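Local coordinates for protein 3-deoxy-manno-octulosonate cytidylyltransferase (Escherichia coli, PDB 1H7E) that activates the eight-carbon sugar KDO by coupling it to CMP from CTP, releasing diphosphate, probably for incorporation into bacterial lipopolysaccharide, at residues 43-48 with 63-68; 3-8 with 93-98; 68-73 with 80-85. All blocks are in the same frame, centred on the assembly; numbering follows the deposited sequence.

Contact 1. Residues 43-48 with 63-68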
# COMPACT_ATOMS: atom_id res chain seq x y z
N VAL A 43 -1.59 1.47 -31.65
CA VAL A 43 -0.91 0.19 -31.51
C VAL A 43 -0.42 -0.28 -32.88
O VAL A 43 -1.20 -0.37 -33.84
CB VAL A 43 -1.85 -0.85 -30.86
CG1 VAL A 43 -1.23 -2.25 -30.86
CG2 VAL A 43 -2.16 -0.40 -29.42
N ALA A 44 0.86 -0.61 -32.96
CA ALA A 44 1.50 -1.05 -34.20
C ALA A 44 1.23 -2.50 -34.59
O ALA A 44 0.98 -2.80 -35.75
CB ALA A 44 2.99 -0.81 -34.13
N GLU A 45 1.31 -3.41 -33.62
CA GLU A 45 1.08 -4.83 -33.89
C GLU A 45 0.39 -5.49 -32.72
O GLU A 45 0.51 -5.04 -31.59
CB GLU A 45 2.42 -5.57 -34.09
CG GLU A 45 3.36 -5.03 -35.17
CD GLU A 45 4.79 -5.51 -34.99
OE1 GLU A 45 4.99 -6.66 -34.53
OE2 GLU A 45 5.73 -4.75 -35.31
N VAL A 46 -0.26 -6.61 -33.00
CA VAL A 46 -0.94 -7.38 -31.99
C VAL A 46 -0.46 -8.82 -32.13
O VAL A 46 -0.50 -9.40 -33.22
CB VAL A 46 -2.48 -7.31 -32.13
CG1 VAL A 46 -3.15 -8.17 -31.07
CG2 VAL A 46 -2.95 -5.86 -31.99
N TRP A 47 0.02 -9.37 -31.02
CA TRP A 47 0.54 -10.74 -30.97
C TRP A 47 -0.10 -11.63 -29.92
O TRP A 47 -0.41 -11.17 -28.83
CB TRP A 47 2.02 -10.70 -30.62
CG TRP A 47 2.88 -10.12 -31.66
CD1 TRP A 47 3.15 -8.79 -31.88
CD2 TRP A 47 3.66 -10.85 -32.62
NE1 TRP A 47 4.05 -8.65 -32.91
CE2 TRP A 47 4.38 -9.90 -33.38
CE3 TRP A 47 3.82 -12.22 -32.89
CZ2 TRP A 47 5.25 -10.28 -34.41
CZ3 TRP A 47 4.68 -12.59 -33.91
CH2 TRP A 47 5.38 -11.62 -34.65
N VAL A 48 -0.21 -12.92 -30.22
CA VAL A 48 -0.73 -13.90 -29.27
C VAL A 48 0.50 -14.72 -28.87
O VAL A 48 1.22 -15.24 -29.73
CB VAL A 48 -1.78 -14.84 -29.90
CG1 VAL A 48 -2.16 -15.93 -28.93
CG2 VAL A 48 -3.01 -14.06 -30.31
N GLY A 63 -5.69 -15.60 -39.32
CA GLY A 63 -4.74 -14.60 -39.80
C GLY A 63 -4.01 -13.75 -38.77
O GLY A 63 -3.39 -12.74 -39.12
N GLY A 64 -4.09 -14.13 -37.50
CA GLY A 64 -3.41 -13.35 -36.49
C GLY A 64 -1.96 -13.79 -36.30
O GLY A 64 -1.57 -14.87 -36.76
N LYS A 65 -1.16 -12.95 -35.63
CA LYS A 65 0.24 -13.28 -35.37
C LYS A 65 0.39 -14.00 -34.04
O LYS A 65 -0.13 -13.56 -33.01
CB LYS A 65 1.09 -12.01 -35.35
CG LYS A 65 0.96 -11.15 -36.59
CD LYS A 65 1.81 -9.90 -36.44
CE LYS A 65 1.74 -9.04 -37.68
NZ LYS A 65 2.76 -7.95 -37.62
N ALA A 66 1.07 -15.15 -34.07
CA ALA A 66 1.32 -15.95 -32.88
C ALA A 66 2.83 -16.14 -32.73
O ALA A 66 3.57 -16.08 -33.72
CB ALA A 66 0.62 -17.31 -32.99
N ILE A 67 3.29 -16.27 -31.50
CA ILE A 67 4.70 -16.49 -31.22
C ILE A 67 4.75 -17.55 -30.14
O ILE A 67 4.02 -17.46 -29.14
CB ILE A 67 5.43 -15.19 -30.79
CG1 ILE A 67 6.88 -15.49 -30.40
CG2 ILE A 67 4.68 -14.50 -29.65
CD1 ILE A 67 7.74 -14.28 -30.29
N MET A 68 5.49 -18.62 -30.41
CA MET A 68 5.62 -19.71 -29.46
C MET A 68 6.61 -19.30 -28.38
O MET A 68 7.64 -18.68 -28.66
CB MET A 68 6.11 -20.98 -30.16
CG MET A 68 5.04 -21.69 -30.98
SD MET A 68 3.84 -22.57 -29.96
CE MET A 68 4.81 -23.96 -29.35
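K65 lies obliquely across the indole of W47 where strand 45-48 meets strand 65-68. The lysine CB sits over one face of the six-membered ring, 3.9 Å from its centroid and 20° off the normal, a CH-pi contact. From there the extended chain runs on over the ring, with CD of K65 4.0 Å from CE2 of W47. The indole is turned into this position by a chi1 of -68°, which sets CG anti to the carbonyl carbon. Its rotation is fixed from within its own strand: NE1 of W47 gives a 2.7 Å hydrogen bond to OE1 of E45, reached on the anti side of the carboxylate and close to the ring plane. E45 and K65 cross at about a right angle, and their charges only approach, OE1 of E45 to NZ of K65 being 4.0 Å, too far for a salt bridge; OE2 of E45 has its own ion pair with K2. At the far rim of the indole, CZ3 meets the backbone O of A66 edge-on, while CB of I67 comes in obliquely near CE3. Between the backbones, V48 N donates to K65 O (2.9 Å) and I67 N to V48 O (2.9 Å), which places V48 opposite A66. V48 and A66 both rest on V59 of helix 53-61, the connecting helix of a beta-alpha-beta unit at the outer margin of the sheet.

Contact 2. Residues 3-8 with 93-98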
# COMPACT_ATOMS: atom_id res chain seq x y z
N ALA A 3 4.13 0.91 -29.74
CA ALA A 3 3.46 0.10 -28.74
C ALA A 3 2.93 -1.14 -29.39
O ALA A 3 2.46 -1.09 -30.53
CB ALA A 3 2.31 0.89 -28.13
N VAL A 4 3.01 -2.27 -28.69
CA VAL A 4 2.45 -3.51 -29.19
C VAL A 4 1.59 -4.16 -28.11
O VAL A 4 1.78 -3.94 -26.91
CB VAL A 4 3.53 -4.54 -29.67
CG1 VAL A 4 4.48 -3.87 -30.70
CG2 VAL A 4 4.29 -5.11 -28.51
N ILE A 5 0.59 -4.91 -28.54
CA ILE A 5 -0.28 -5.61 -27.60
C ILE A 5 0.07 -7.08 -27.66
O ILE A 5 0.18 -7.64 -28.75
CB ILE A 5 -1.77 -5.44 -27.94
CG1 ILE A 5 -2.21 -4.01 -27.62
CG2 ILE A 5 -2.61 -6.48 -27.21
CD1 ILE A 5 -3.61 -3.70 -28.08
N VAL A 6 0.30 -7.68 -26.50
CA VAL A 6 0.61 -9.10 -26.42
C VAL A 6 -0.51 -9.77 -25.64
O VAL A 6 -0.88 -9.32 -24.55
CB VAL A 6 1.98 -9.37 -25.72
CG1 VAL A 6 2.22 -10.87 -25.61
CG2 VAL A 6 3.10 -8.73 -26.51
N ILE A 7 -1.07 -10.83 -26.20
CA ILE A 7 -2.16 -11.56 -25.57
C ILE A 7 -1.68 -12.97 -25.21
O ILE A 7 -1.47 -13.80 -26.10
CB ILE A 7 -3.37 -11.70 -26.53
CG1 ILE A 7 -3.86 -10.33 -26.99
CG2 ILE A 7 -4.51 -12.48 -25.84
CD1 ILE A 7 -4.75 -10.41 -28.22
N PRO A 8 -1.43 -13.23 -23.92
CA PRO A 8 -0.98 -14.56 -23.46
C PRO A 8 -2.18 -15.49 -23.62
O PRO A 8 -3.27 -15.18 -23.14
CB PRO A 8 -0.70 -14.34 -21.97
CG PRO A 8 -0.39 -12.90 -21.88
CD PRO A 8 -1.40 -12.27 -22.80
N ILE A 93 1.80 -3.89 -23.99
CA ILE A 93 0.53 -3.97 -23.26
C ILE A 93 0.19 -5.44 -23.18
O ILE A 93 0.19 -6.16 -24.18
CB ILE A 93 -0.58 -3.21 -24.00
CG1 ILE A 93 -0.27 -1.72 -24.00
CG2 ILE A 93 -1.96 -3.48 -23.35
CD1 ILE A 93 -1.09 -0.95 -24.98
N ASN A 94 -0.06 -5.91 -21.96
CA ASN A 94 -0.39 -7.31 -21.75
C ASN A 94 -1.88 -7.41 -21.46
O ASN A 94 -2.34 -6.89 -20.45
CB ASN A 94 0.42 -7.82 -20.56
CG ASN A 94 0.62 -9.32 -20.58
OD1 ASN A 94 1.02 -9.89 -21.60
ND2 ASN A 94 0.38 -9.97 -19.44
N LEU A 95 -2.63 -7.99 -22.39
CA LEU A 95 -4.07 -8.19 -22.27
C LEU A 95 -4.34 -9.64 -21.93
O LEU A 95 -3.67 -10.52 -22.43
CB LEU A 95 -4.77 -7.97 -23.61
CG LEU A 95 -5.08 -6.59 -24.14
CD1 LEU A 95 -6.07 -6.76 -25.29
CD2 LEU A 95 -5.69 -5.75 -23.05
N GLN A 96 -5.39 -9.90 -21.16
CA GLN A 96 -5.73 -11.28 -20.82
C GLN A 96 -6.49 -11.97 -21.96
O GLN A 96 -7.42 -11.40 -22.53
CB GLN A 96 -6.51 -11.32 -19.50
CG GLN A 96 -5.67 -10.86 -18.31
CD GLN A 96 -4.24 -11.43 -18.35
OE1 GLN A 96 -4.04 -12.64 -18.25
NE2 GLN A 96 -3.25 -10.55 -18.53
N GLY A 97 -6.08 -13.19 -22.30
CA GLY A 97 -6.71 -13.91 -23.39
C GLY A 97 -8.08 -14.46 -23.07
O GLY A 97 -8.71 -15.07 -23.95
N ASP A 98 -8.55 -14.24 -21.85
CA ASP A 98 -9.86 -14.74 -21.41
C ASP A 98 -10.92 -13.68 -21.06
O ASP A 98 -11.92 -13.98 -20.40
CB ASP A 98 -9.71 -15.78 -20.27
CG ASP A 98 -9.07 -15.20 -19.01
OD1 ASP A 98 -8.73 -14.00 -18.96
OD2 ASP A 98 -8.90 -15.97 -18.03
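The backbones of V4 and V6 pair with those of I93 and L95 through three hydrogen bonds that join strand 3-8 to the end of strand 91-94. I93 uses both of its polar backbone atoms here: its N donates to V4 O at 2.9 Å, and its O receives V6 N at 2.8 Å with an almost straight N-H...O angle of 178°. V6 likewise spends both, because its O takes L95 N at 3.1 Å, with CA of N94 adding a weaker C-H...O approach to the same oxygen. The intervening residues I5 and I7 turn their backbone groups the other way and bond to E45 and W47, so strand 3-8 is bonded along both its edges. Side chains then divide between the two faces. I5 lies with I93 and L95 on one: its CG1 touches CB of I93, and its CG2, placed anti to the backbone N by a chi1 of -72°, reaches CG of L95 at 3.9 Å. V6 and N94 share the other face, against L80 of helix 76-86. There the N94 amide bends toward P8, whose CG lies 3.3 Å from OD1 of N94, a van der Waals contact. Past the regular pairing, CG2 of I7 packs on CA of G97 at 3.6 Å. Further along, OD2 of D98 is paired with K19, and NE2 of Q96 has a weak bond to G174 O. Such adjacent parallel strands, covered by helices on both faces, form the centre of a Rossmann-like alpha/beta/alpha sandwich, as expected for a GT-A-type cytidylyltransferase.

Contact 3. Residues 68-73 with 80-85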
# COMPACT_ATOMS: atom_id res chain seq x y z
N MET A 68 5.49 -18.62 -30.41
CA MET A 68 5.62 -19.71 -29.46
C MET A 68 6.61 -19.30 -28.38
O MET A 68 7.64 -18.68 -28.66
CB MET A 68 6.11 -20.98 -30.16
CG MET A 68 5.04 -21.69 -30.98
SD MET A 68 3.84 -22.57 -29.96
CE MET A 68 4.81 -23.96 -29.35
N THR A 69 6.26 -19.64 -27.15
CA THR A 69 7.09 -19.29 -26.00
C THR A 69 7.29 -20.56 -25.19
O THR A 69 6.69 -21.59 -25.50
CB THR A 69 6.39 -18.20 -25.13
OG1 THR A 69 5.08 -18.65 -24.74
CG2 THR A 69 6.24 -16.89 -25.90
N ARG A 70 8.17 -20.52 -24.20
CA ARG A 70 8.41 -21.70 -23.37
C ARG A 70 7.20 -22.04 -22.50
O ARG A 70 6.41 -21.16 -22.16
CB ARG A 70 9.65 -21.50 -22.50
CG ARG A 70 10.93 -21.40 -23.30
CD ARG A 70 12.14 -21.51 -22.42
NE ARG A 70 12.21 -20.41 -21.46
CZ ARG A 70 12.75 -19.22 -21.72
NH1 ARG A 70 13.27 -18.97 -22.92
NH2 ARG A 70 12.78 -18.29 -20.78
N ASN A 71 7.03 -23.32 -22.21
CA ASN A 71 5.92 -23.78 -21.36
C ASN A 71 6.32 -23.81 -19.89
O ASN A 71 5.46 -23.91 -19.01
CB ASN A 71 5.40 -25.15 -21.82
CG ASN A 71 6.51 -26.17 -22.02
OD1 ASN A 71 6.78 -26.60 -23.15
ND2 ASN A 71 7.16 -26.58 -20.93
N ASP A 72 7.64 -23.69 -19.64
CA ASP A 72 8.23 -23.70 -18.30
C ASP A 72 8.15 -22.36 -17.55
O ASP A 72 8.77 -22.19 -16.50
CB ASP A 72 9.70 -24.17 -18.36
CG ASP A 72 10.58 -23.29 -19.26
OD1 ASP A 72 10.60 -22.05 -19.10
OD2 ASP A 72 11.29 -23.84 -20.13
N HIS A 73 7.42 -21.39 -18.12
CA HIS A 73 7.26 -20.07 -17.52
C HIS A 73 6.37 -20.11 -16.29
O HIS A 73 5.18 -20.44 -16.40
CB HIS A 73 6.63 -19.09 -18.51
CG HIS A 73 7.60 -18.53 -19.50
ND1 HIS A 73 8.85 -18.07 -19.14
CD2 HIS A 73 7.50 -18.34 -20.83
CE1 HIS A 73 9.48 -17.62 -20.21
NE2 HIS A 73 8.68 -17.77 -21.25
N LEU A 80 6.04 -12.64 -21.12
CA LEU A 80 6.15 -11.36 -21.83
C LEU A 80 7.62 -10.95 -22.02
O LEU A 80 7.96 -10.29 -23.00
CB LEU A 80 5.36 -10.26 -21.09
CG LEU A 80 5.22 -8.86 -21.70
CD1 LEU A 80 4.48 -8.92 -23.01
CD2 LEU A 80 4.47 -7.97 -20.74
N VAL A 81 8.49 -11.32 -21.07
CA VAL A 81 9.93 -10.99 -21.16
C VAL A 81 10.55 -11.74 -22.36
O VAL A 81 11.33 -11.17 -23.13
CB VAL A 81 10.68 -11.34 -19.83
CG1 VAL A 81 12.19 -11.30 -20.01
CG2 VAL A 81 10.29 -10.34 -18.74
N GLU A 82 10.15 -12.99 -22.54
CA GLU A 82 10.63 -13.76 -23.67
C GLU A 82 10.16 -13.13 -24.98
O GLU A 82 10.93 -13.05 -25.94
CB GLU A 82 10.16 -15.21 -23.62
CG GLU A 82 10.72 -16.03 -24.77
CD GLU A 82 10.15 -17.42 -24.89
OE1 GLU A 82 9.33 -17.83 -24.03
OE2 GLU A 82 10.51 -18.13 -25.85
N VAL A 83 8.90 -12.68 -25.04
CA VAL A 83 8.38 -12.05 -26.24
C VAL A 83 9.12 -10.75 -26.53
O VAL A 83 9.41 -10.43 -27.69
CB VAL A 83 6.85 -11.74 -26.13
CG1 VAL A 83 6.38 -10.89 -27.31
CG2 VAL A 83 6.06 -13.04 -26.07
N MET A 84 9.42 -10.00 -25.47
CA MET A 84 10.11 -8.72 -25.58
C MET A 84 11.45 -8.78 -26.33
O MET A 84 11.79 -7.87 -27.07
CB MET A 84 10.30 -8.11 -24.18
CG MET A 84 11.09 -6.80 -24.12
SD MET A 84 12.88 -7.05 -23.94
CE MET A 84 12.97 -8.04 -22.40
N HIS A 85 12.22 -9.84 -26.10
CA HIS A 85 13.51 -9.99 -26.78
C HIS A 85 13.40 -10.14 -28.29
O HIS A 85 14.29 -9.71 -29.03
CB HIS A 85 14.26 -11.19 -26.23
CG HIS A 85 14.84 -10.95 -24.88
ND1 HIS A 85 15.75 -9.95 -24.63
CD2 HIS A 85 14.65 -11.59 -23.71
CE1 HIS A 85 16.09 -9.98 -23.36
NE2 HIS A 85 15.44 -10.97 -22.77
O HOH W 1 10.00 -16.63 -28.36
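E82 reaches from helix 76-86 into the loop after strand 65-68, and its OE1 accepts two hydrogen bonds, one from R70 N and one from NE2 of H73, the latter a His-carboxylate pair. The loop connects an edge strand of the Rossmann-like sheet to the following helix, so this carboxylate binds the connection back onto the helix it leads into. R70 N, at 2.9 Å, uses the syn lone pair of OE1 of E82, whereas NE2 of H73 approaches on the anti side, 21° out of the carboxylate plane, with the imidazole turned 58° against that plane. The reach depends on a stretched side chain, CG of E82 being anti to the backbone N (chi1 -178°). OE1 of E82 also lies 3.2 Å from CB of T69, whose CG2 packs on CG2 of V83. T69 is itself held by weak hydrogen bonds of OG1 with T50 O and R79 NE, and CB of R70 lies over one face of the H73 ring. The side chain of R70 closes over the carboxylate, one guanidinium face over CD of E82. No N-H points at OE2 of E82, so the opposite charges probably interact only through space; NE of R70 instead forms a salt bridge with OD1 of poorly ordered D72. One water molecule donates to both OE2 of E82 (3.0 Å) and M68 O (3.1 Å).

In the fold
Taken together, the three contacts illustrate how chemistry follows depth in an alpha/beta fold. Contact 2 is the buried one, its centre about 7 Å from that of the chain, and rests on backbone bonding with aliphatic side chains. Contacts 1 and 3, their centres each about 16 Å from the chain's centre, are partly buried and bring in charged groups, an indole and a bound water. Contacts 1 and 2 belong to one sheet, where strands 45-50 and 3-8 are neighbours and W47 bonds to I5 and I7. Contact 3 takes over at M68, shared with contact 1, and its helix lies over part of that sheet: V83 meets I67 and V6, while L80 meets V6 and N94.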